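Local coordinates for outer membrane porin protein 32 (Delftia acidovorans, PDB 2FGQ) that forms trimeric anion-selective channels across the outer membrane and binds malate, at residues Y262-K265 with K270-Q273; N291-K296 with L303-K308. All coordinates share one frame; numbering follows the deposited sequence.

Contact 1. Residues Y262-K265 with K270-Q273; sequences YDQK and KAHQ
Lys270 passes its aliphatic chain at a slant across the carboxylate of Asp263. Its CG comes 3.8 Å from Asp263 OD1, and its CE lies 3.8 Å from Asp263 OD2. The ammonium group runs on past the acid, and Lys270 NZ stays 4.7 Å from Asp263 OD2, too far for a salt bridge. The carboxylate has a closer mate in its own segment: Lys265 NZ bonds Asp263 OD2 at 2.8 Å, a salt bridge that arrives from above the carboxylate plane. With CG anti to the backbone N (chi1 -171°), the carboxylate of Asp263 lies between the two lysine chains. Two positive groups near one acid would probably favour its charged form. Lys270 also brings its CA-H to Tyr262 O.

Ala271 pairs with Tyr262 through two backbone hydrogen bonds. Tyr262 N gives to Ala271 O at 2.9 Å and nearly straight, 168° at the hydrogen. Ala271 N gives to Tyr262 O at the same length. This is the hydrogen-bonded pair of an antiparallel beta hairpin, strands 253-264 and 269-281, in the wall of the 16-stranded porin barrel. Asp263 and Lys270 form the next, non-hydrogen-bonded pair, with side chains on the other face. The methyl of Ala271 is on the same face of the sheet as Tyr262 and loosely touches the amide end of Gln264. Gln264 OE1 takes its hydrogen bond from the loop residue Ser301.

Gln273 is on that face of the sheet too. Its OE1 sits at the edge of the tyrosine ring, 4.0 Å from Tyr262 CE2, with the amide and ring planes 46° apart. The stronger polar partners lie outside the pair: Tyr262 OH bonds Met116 N, and Gln273 NE2 bonds Thr275 OG1.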
ATOM      1  N   TYR A 262       8.376   5.719  35.300  1.00 13.17           N
ATOM      2  CA  TYR A 262       7.001   5.309  35.068  1.00 13.65           C
ATOM      3  C   TYR A 262       6.485   4.627  36.327  1.00 14.38           C
ATOM      4  O   TYR A 262       6.942   3.542  36.699  1.00 16.02           O
ATOM      5  CB  TYR A 262       6.929   4.372  33.854  1.00 13.49           C
ATOM      6  CG  TYR A 262       7.636   4.966  32.673  1.00 12.94           C
ATOM      7  CD1 TYR A 262       7.078   6.017  31.990  1.00 13.42           C
ATOM      8  CD2 TYR A 262       8.904   4.533  32.298  1.00 13.41           C
ATOM      9  CE1 TYR A 262       7.721   6.613  30.922  1.00 14.75           C
ATOM     10  CE2 TYR A 262       9.564   5.111  31.215  1.00 13.54           C
ATOM     11  CZ  TYR A 262       8.957   6.140  30.521  1.00 15.23           C
ATOM     12  OH  TYR A 262       9.598   6.750  29.476  1.00 18.17           O
ATOM     13  N   ASP A 263       5.547   5.302  36.965  1.00 14.40           N
ATOM     14  CA  ASP A 263       4.935   4.849  38.199  1.00 15.34           C
ATOM     15  C   ASP A 263       3.573   4.261  37.894  1.00 14.17           C
ATOM     16  O   ASP A 263       2.598   4.975  37.684  1.00 13.22           O
ATOM     17  CB  ASP A 263       4.849   5.995  39.183  1.00 15.53           C
ATOM     18  CG  ASP A 263       4.414   5.553  40.553  1.00 20.42           C
ATOM     19  OD1 ASP A 263       4.197   4.334  40.779  1.00 22.85           O
ATOM     20  OD2 ASP A 263       4.279   6.382  41.463  1.00 26.46           O
ATOM     21  N   GLN A 264       3.541   2.933  37.834  1.00 14.05           N
ATOM     22  CA  GLN A 264       2.414   2.159  37.367  1.00 14.46           C
ATOM     23  C   GLN A 264       1.579   1.732  38.559  1.00 14.68           C
ATOM     24  O   GLN A 264       1.842   0.711  39.171  1.00 15.14           O
ATOM     25  CB  GLN A 264       2.935   0.955  36.575  1.00 14.19           C
ATOM     26  CG  GLN A 264       3.745   1.390  35.381  1.00 15.44           C
ATOM     27  CD  GLN A 264       4.786   0.362  34.968  1.00 14.29           C
ATOM     28  OE1 GLN A 264       5.986   0.428  35.389  1.00 18.13           O
ATOM     29  NE2 GLN A 264       4.354  -0.591  34.160  1.00 12.01           N
ATOM     30  N   LYS A 265       0.577   2.536  38.888  1.00 14.75           N
ATOM     31  CA  LYS A 265      -0.168   2.348  40.151  1.00 16.15           C
ATOM     32  C   LYS A 265      -0.933   1.066  40.224  1.00 16.29           C
ATOM     33  O   LYS A 265      -1.109   0.513  41.313  1.00 17.99           O
ATOM     34  CB  LYS A 265      -1.096   3.525  40.465  1.00 16.59           C
ATOM     35  CG  LYS A 265      -0.384   4.830  40.514  1.00 17.91           C
ATOM     36  CD  LYS A 265       0.619   4.902  41.642  1.00 20.72           C
ATOM     37  CE  LYS A 265       0.970   6.321  42.007  1.00 24.56           C
ATOM     38  NZ  LYS A 265       1.998   6.374  43.086  1.00 25.60           N
ATOM     39  N   LYS A 270       7.349   0.627  39.784  1.00 16.29           N
ATOM     40  CA  LYS A 270       8.025   1.660  39.043  1.00 15.89           C
ATOM     41  C   LYS A 270       9.022   1.055  38.059  1.00 15.92           C
ATOM     42  O   LYS A 270       9.538  -0.048  38.266  1.00 16.00           O
ATOM     43  CB  LYS A 270       8.763   2.591  40.005  1.00 17.46           C
ATOM     44  CG  LYS A 270       7.839   3.400  40.888  1.00 20.26           C
ATOM     45  CD  LYS A 270       8.605   4.265  41.846  1.00 24.27           C
ATOM     46  CE  LYS A 270       7.636   5.015  42.736  1.00 28.85           C
ATOM     47  NZ  LYS A 270       8.402   5.790  43.741  1.00 33.18           N
ATOM     48  N   ALA A 271       9.276   1.785  36.978  1.00 15.12           N
ATOM     49  CA  ALA A 271      10.376   1.484  36.061  1.00 14.51           C
ATOM     50  C   ALA A 271      11.133   2.790  35.846  1.00 14.41           C
ATOM     51  O   ALA A 271      10.513   3.861  35.812  1.00 14.77           O
ATOM     52  CB  ALA A 271       9.851   0.937  34.710  1.00 14.88           C
ATOM     53  N   HIS A 272      12.457   2.714  35.773  1.00 14.45           N
ATOM     54  CA  HIS A 272      13.321   3.853  35.548  1.00 16.02           C
ATOM     55  C   HIS A 272      14.094   3.595  34.255  1.00 15.32           C
ATOM     56  O   HIS A 272      14.496   2.472  33.955  1.00 15.22           O
ATOM     57  CB  HIS A 272      14.383   3.988  36.687  1.00 17.83           C
ATOM     58  CG  HIS A 272      13.832   4.074  38.077  1.00 23.17           C
ATOM     59  ND1 HIS A 272      13.747   5.267  38.759  1.00 29.20           N
ATOM     60  CD2 HIS A 272      13.375   3.118  38.927  1.00 27.41           C
ATOM     61  CE1 HIS A 272      13.230   5.048  39.962  1.00 29.61           C
ATOM     62  NE2 HIS A 272      12.987   3.754  40.083  1.00 28.80           N
ATOM     63  N   GLN A 273      14.382   4.646  33.523  1.00 14.83           N
ATOM     64  CA  GLN A 273      15.079   4.509  32.247  1.00 15.93           C
ATOM     65  C   GLN A 273      16.098   5.605  32.082  1.00 15.05           C
ATOM     66  O   GLN A 273      15.853   6.734  32.428  1.00 14.83           O
ATOM     67  CB  GLN A 273      14.102   4.609  31.075  1.00 16.11           C
ATOM     68  CG  GLN A 273      14.742   4.148  29.770  1.00 19.73           C
ATOM     69  CD  GLN A 273      13.835   4.233  28.590  1.00 25.09           C
ATOM     70  OE1 GLN A 273      12.603   4.140  28.741  1.00 28.54           O
ATOM     71  NE2 GLN A 273      14.433   4.419  27.377  1.00 28.45           N
TER

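Contact 2. Residues N291-K296 with L303-K308; sequences NLAFLK and LGLQAK
Leu295 and Leu305 point toward each other, one from strand 291-296 and one from the loop segment 303-308. Leu305 brings its CD2 methyl to 4.0 Å from Leu295 CB, beside the root of that side chain. The same CD2 lies 3.8 Å from Ala293 CB. One methyl of Leu305 thus bridges two residues that alternate along one face of the strand. Its other methyl, CD1, reaches the Ala293 end as well and stands 4.0 Å from Ala293 O.

Leu295 lays its CD2 across the loop backbone from Leu303 to Leu305. CG stands anti to the backbone N (chi1 -177°), extending the side chain toward the loop, and the CD2 branch lies over its backbone. There Leu295 CD2 lies 3.2 Å from Leu303 O, a close approach of a methyl to a carbonyl oxygen. It is also 3.5 Å from Gly304 C and 3.6 Å from Leu305 N. Leu303 joins through its CB, 4.1 Å from Leu295 CD2. Gly304 adds only backbone.

An alanine in place of Leu305 would lose the whole isobutyl end beyond CB and would probably leave a gap against Ala293 CB and Leu295 CB.

No hydrogen bond crosses between the two segments; they meet by apolar packing, partly of side chain on backbone. The strand is instead bonded through its backbone to its barrel neighbours, as Leu295 is to Gln321. Gln273 of strand 269-281 also touches both Leu295 and Leu305. Ala293 meets a second loop through Ile112. The segment 303-308 belongs to the loop joining the last two strands of the 16-stranded barrel, laid against the face of strand 286-297 that carries Ala293 and Leu295, consistent with the inward-folded loops of porins.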
ATOM      1  N   ASN A 291      22.166   4.991  19.918  1.00 11.41           N
ATOM      2  CA  ASN A 291      21.389   5.079  21.140  1.00 12.95           C
ATOM      3  C   ASN A 291      21.784   3.932  22.058  1.00 13.34           C
ATOM      4  O   ASN A 291      21.942   2.797  21.586  1.00 12.66           O
ATOM      5  CB  ASN A 291      19.902   4.912  20.829  1.00 12.38           C
ATOM      6  CG  ASN A 291      19.355   5.965  19.931  1.00 13.90           C
ATOM      7  OD1 ASN A 291      18.465   5.666  19.089  1.00 16.81           O
ATOM      8  ND2 ASN A 291      19.755   7.183  20.137  1.00 11.63           N
ATOM      9  N   LEU A 292      21.968   4.240  23.345  1.00 13.88           N
ATOM     10  CA  LEU A 292      22.253   3.256  24.377  1.00 13.84           C
ATOM     11  C   LEU A 292      21.255   3.480  25.483  1.00 13.78           C
ATOM     12  O   LEU A 292      21.197   4.582  26.028  1.00 15.39           O
ATOM     13  CB  LEU A 292      23.679   3.473  24.933  1.00 13.69           C
ATOM     14  CG  LEU A 292      24.128   2.632  26.120  1.00 17.23           C
ATOM     15  CD1 LEU A 292      24.100   1.146  25.831  1.00 19.41           C
ATOM     16  CD2 LEU A 292      25.532   3.073  26.560  1.00 22.33           C
ATOM     17  N   ALA A 293      20.525   2.454  25.869  1.00 12.90           N
ATOM     18  CA  ALA A 293      19.508   2.623  26.903  1.00 14.18           C
ATOM     19  C   ALA A 293      19.530   1.517  27.935  1.00 14.36           C
ATOM     20  O   ALA A 293      19.898   0.371  27.676  1.00 15.05           O
ATOM     21  CB  ALA A 293      18.164   2.674  26.273  1.00 15.33           C
ATOM     22  N   PHE A 294      19.100   1.893  29.133  1.00 16.11           N
ATOM     23  CA  PHE A 294      19.022   0.987  30.270  1.00 16.23           C
ATOM     24  C   PHE A 294      17.677   1.215  30.916  1.00 16.23           C
ATOM     25  O   PHE A 294      17.365   2.336  31.282  1.00 18.25           O
ATOM     26  CB  PHE A 294      20.155   1.282  31.278  1.00 17.52           C
ATOM     27  CG  PHE A 294      20.181   0.350  32.448  1.00 20.89           C
ATOM     28  CD1 PHE A 294      20.519  -0.981  32.280  1.00 24.18           C
ATOM     29  CD2 PHE A 294      19.870   0.821  33.737  1.00 26.22           C
ATOM     30  CE1 PHE A 294      20.547  -1.854  33.381  1.00 27.24           C
ATOM     31  CE2 PHE A 294      19.880  -0.038  34.832  1.00 25.69           C
ATOM     32  CZ  PHE A 294      20.242  -1.373  34.657  1.00 26.30           C
ATOM     33  N   LEU A 295      16.895   0.154  31.043  1.00 15.26           N
ATOM     34  CA  LEU A 295      15.566   0.192  31.586  1.00 14.92           C
ATOM     35  C   LEU A 295      15.520  -0.770  32.775  1.00 15.83           C
ATOM     36  O   LEU A 295      15.708  -1.963  32.639  1.00 16.40           O
ATOM     37  CB  LEU A 295      14.546  -0.222  30.534  1.00 14.95           C
ATOM     38  CG  LEU A 295      13.047  -0.228  30.789  1.00 17.52           C
ATOM     39  CD1 LEU A 295      12.545   1.122  31.230  1.00 20.24           C
ATOM     40  CD2 LEU A 295      12.255  -0.704  29.535  1.00 18.12           C
ATOM     41  N   LYS A 296      15.240  -0.221  33.955  1.00 15.14           N
ATOM     42  CA  LYS A 296      15.177  -1.001  35.181  1.00 15.49           C
ATOM     43  C   LYS A 296      13.753  -1.099  35.669  1.00 15.55           C
ATOM     44  O   LYS A 296      13.187  -0.110  36.110  1.00 16.16           O
ATOM     45  CB  LYS A 296      16.006  -0.281  36.237  1.00 17.37           C
ATOM     46  CG  LYS A 296      16.062  -0.954  37.584  1.00 22.79           C
ATOM     47  CD  LYS A 296      17.015  -0.137  38.509  1.00 29.88           C
ATOM     48  CE  LYS A 296      18.409  -0.751  38.631  1.00 35.87           C
ATOM     49  NZ  LYS A 296      19.526   0.233  38.366  1.00 41.88           N
ATOM     50  N   LEU A 303       8.178  -3.618  31.555  1.00 13.20           N
ATOM     51  CA  LEU A 303       8.400  -2.774  30.390  1.00 13.36           C
ATOM     52  C   LEU A 303       9.666  -3.133  29.639  1.00 13.55           C
ATOM     53  O   LEU A 303      10.692  -3.442  30.222  1.00 13.00           O
ATOM     54  CB  LEU A 303       8.429  -1.300  30.772  1.00 13.82           C
ATOM     55  CG  LEU A 303       7.151  -0.748  31.405  1.00 13.52           C
ATOM     56  CD1 LEU A 303       7.390   0.705  31.757  1.00 14.56           C
ATOM     57  CD2 LEU A 303       5.911  -0.905  30.498  1.00 15.92           C
ATOM     58  N   GLY A 304       9.577  -3.033  28.330  1.00 12.66           N
ATOM     59  CA  GLY A 304      10.718  -3.260  27.472  1.00 12.74           C
ATOM     60  C   GLY A 304      11.023  -2.089  26.561  1.00 12.31           C
ATOM     61  O   GLY A 304      10.133  -1.295  26.181  1.00 13.34           O
ATOM     62  N   LEU A 305      12.277  -2.011  26.168  1.00 12.56           N
ATOM     63  CA  LEU A 305      12.731  -1.002  25.236  1.00 12.67           C
ATOM     64  C   LEU A 305      12.151  -1.257  23.837  1.00 12.15           C
ATOM     65  O   LEU A 305      11.900  -2.407  23.428  1.00 13.98           O
ATOM     66  CB  LEU A 305      14.236  -0.992  25.183  1.00 13.37           C
ATOM     67  CG  LEU A 305      14.964  -0.615  26.461  1.00 13.25           C
ATOM     68  CD1 LEU A 305      16.437  -1.022  26.369  1.00 14.67           C
ATOM     69  CD2 LEU A 305      14.805   0.871  26.713  1.00 13.08           C
ATOM     70  N   GLN A 306      12.002  -0.190  23.079  1.00 12.42           N
ATOM     71  CA  GLN A 306      11.288  -0.276  21.799  1.00 12.43           C
ATOM     72  C   GLN A 306      12.260  -0.303  20.618  1.00 12.84           C
ATOM     73  O   GLN A 306      12.407   0.701  19.902  1.00 13.69           O
ATOM     74  CB  GLN A 306      10.331   0.895  21.700  1.00 13.09           C
ATOM     75  CG  GLN A 306       9.279   0.844  22.800  1.00 15.02           C
ATOM     76  CD  GLN A 306       8.455  -0.403  22.765  1.00 15.84           C
ATOM     77  OE1 GLN A 306       8.581  -1.302  23.643  1.00 19.67           O
ATOM     78  NE2 GLN A 306       7.596  -0.487  21.776  1.00 15.25           N
ATOM     79  N   ALA A 307      12.938  -1.443  20.426  1.00 11.90           N
ATOM     80  CA  ALA A 307      13.880  -1.589  19.295  1.00 12.39           C
ATOM     81  C   ALA A 307      13.054  -2.033  18.078  1.00 11.67           C
ATOM     82  O   ALA A 307      12.936  -3.238  17.822  1.00 11.75           O
ATOM     83  CB  ALA A 307      14.984  -2.610  19.596  1.00 12.59           C
ATOM     84  N   LYS A 308      12.438  -1.076  17.383  1.00 11.36           N
ATOM     85  CA  LYS A 308      11.484  -1.367  16.321  1.00 11.47           C
ATOM     86  C   LYS A 308      12.174  -2.199  15.248  1.00 11.10           C
ATOM     87  O   LYS A 308      13.267  -1.848  14.792  1.00 10.92           O
ATOM     88  CB  LYS A 308      10.950  -0.098  15.702  1.00 11.90           C
ATOM     89  CG  LYS A 308       9.902  -0.313  14.638  1.00 13.13           C
ATOM     90  CD  LYS A 308       9.289   1.026  14.170  1.00 14.59           C
ATOM     91  CE  LYS A 308       8.108   1.463  15.034  1.00 17.47           C
ATOM     92  NZ  LYS A 308       7.571   2.792  14.650  1.00 18.18           N
TER

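Both contacts are largely buried, though contact 1 has an exposed edge at Lys270, whereas every touching residue of contact 2 is buried. Contact 1 joins two successive strands within the barrel sheet and relies on backbone hydrogen bonds, with charged groups on one face. Contact 2 sets a loop against a strand and is apolar. The strands 269-281 and 286-297 are neighbours, so the two meet directly: His272 O lies 2.8 Å from Lys296 N, a probable backbone hydrogen bond. Gln273 is shared ground as well, with its NE2 3.6 Å from Leu305 CD2. Their centres are about 14 Å apart.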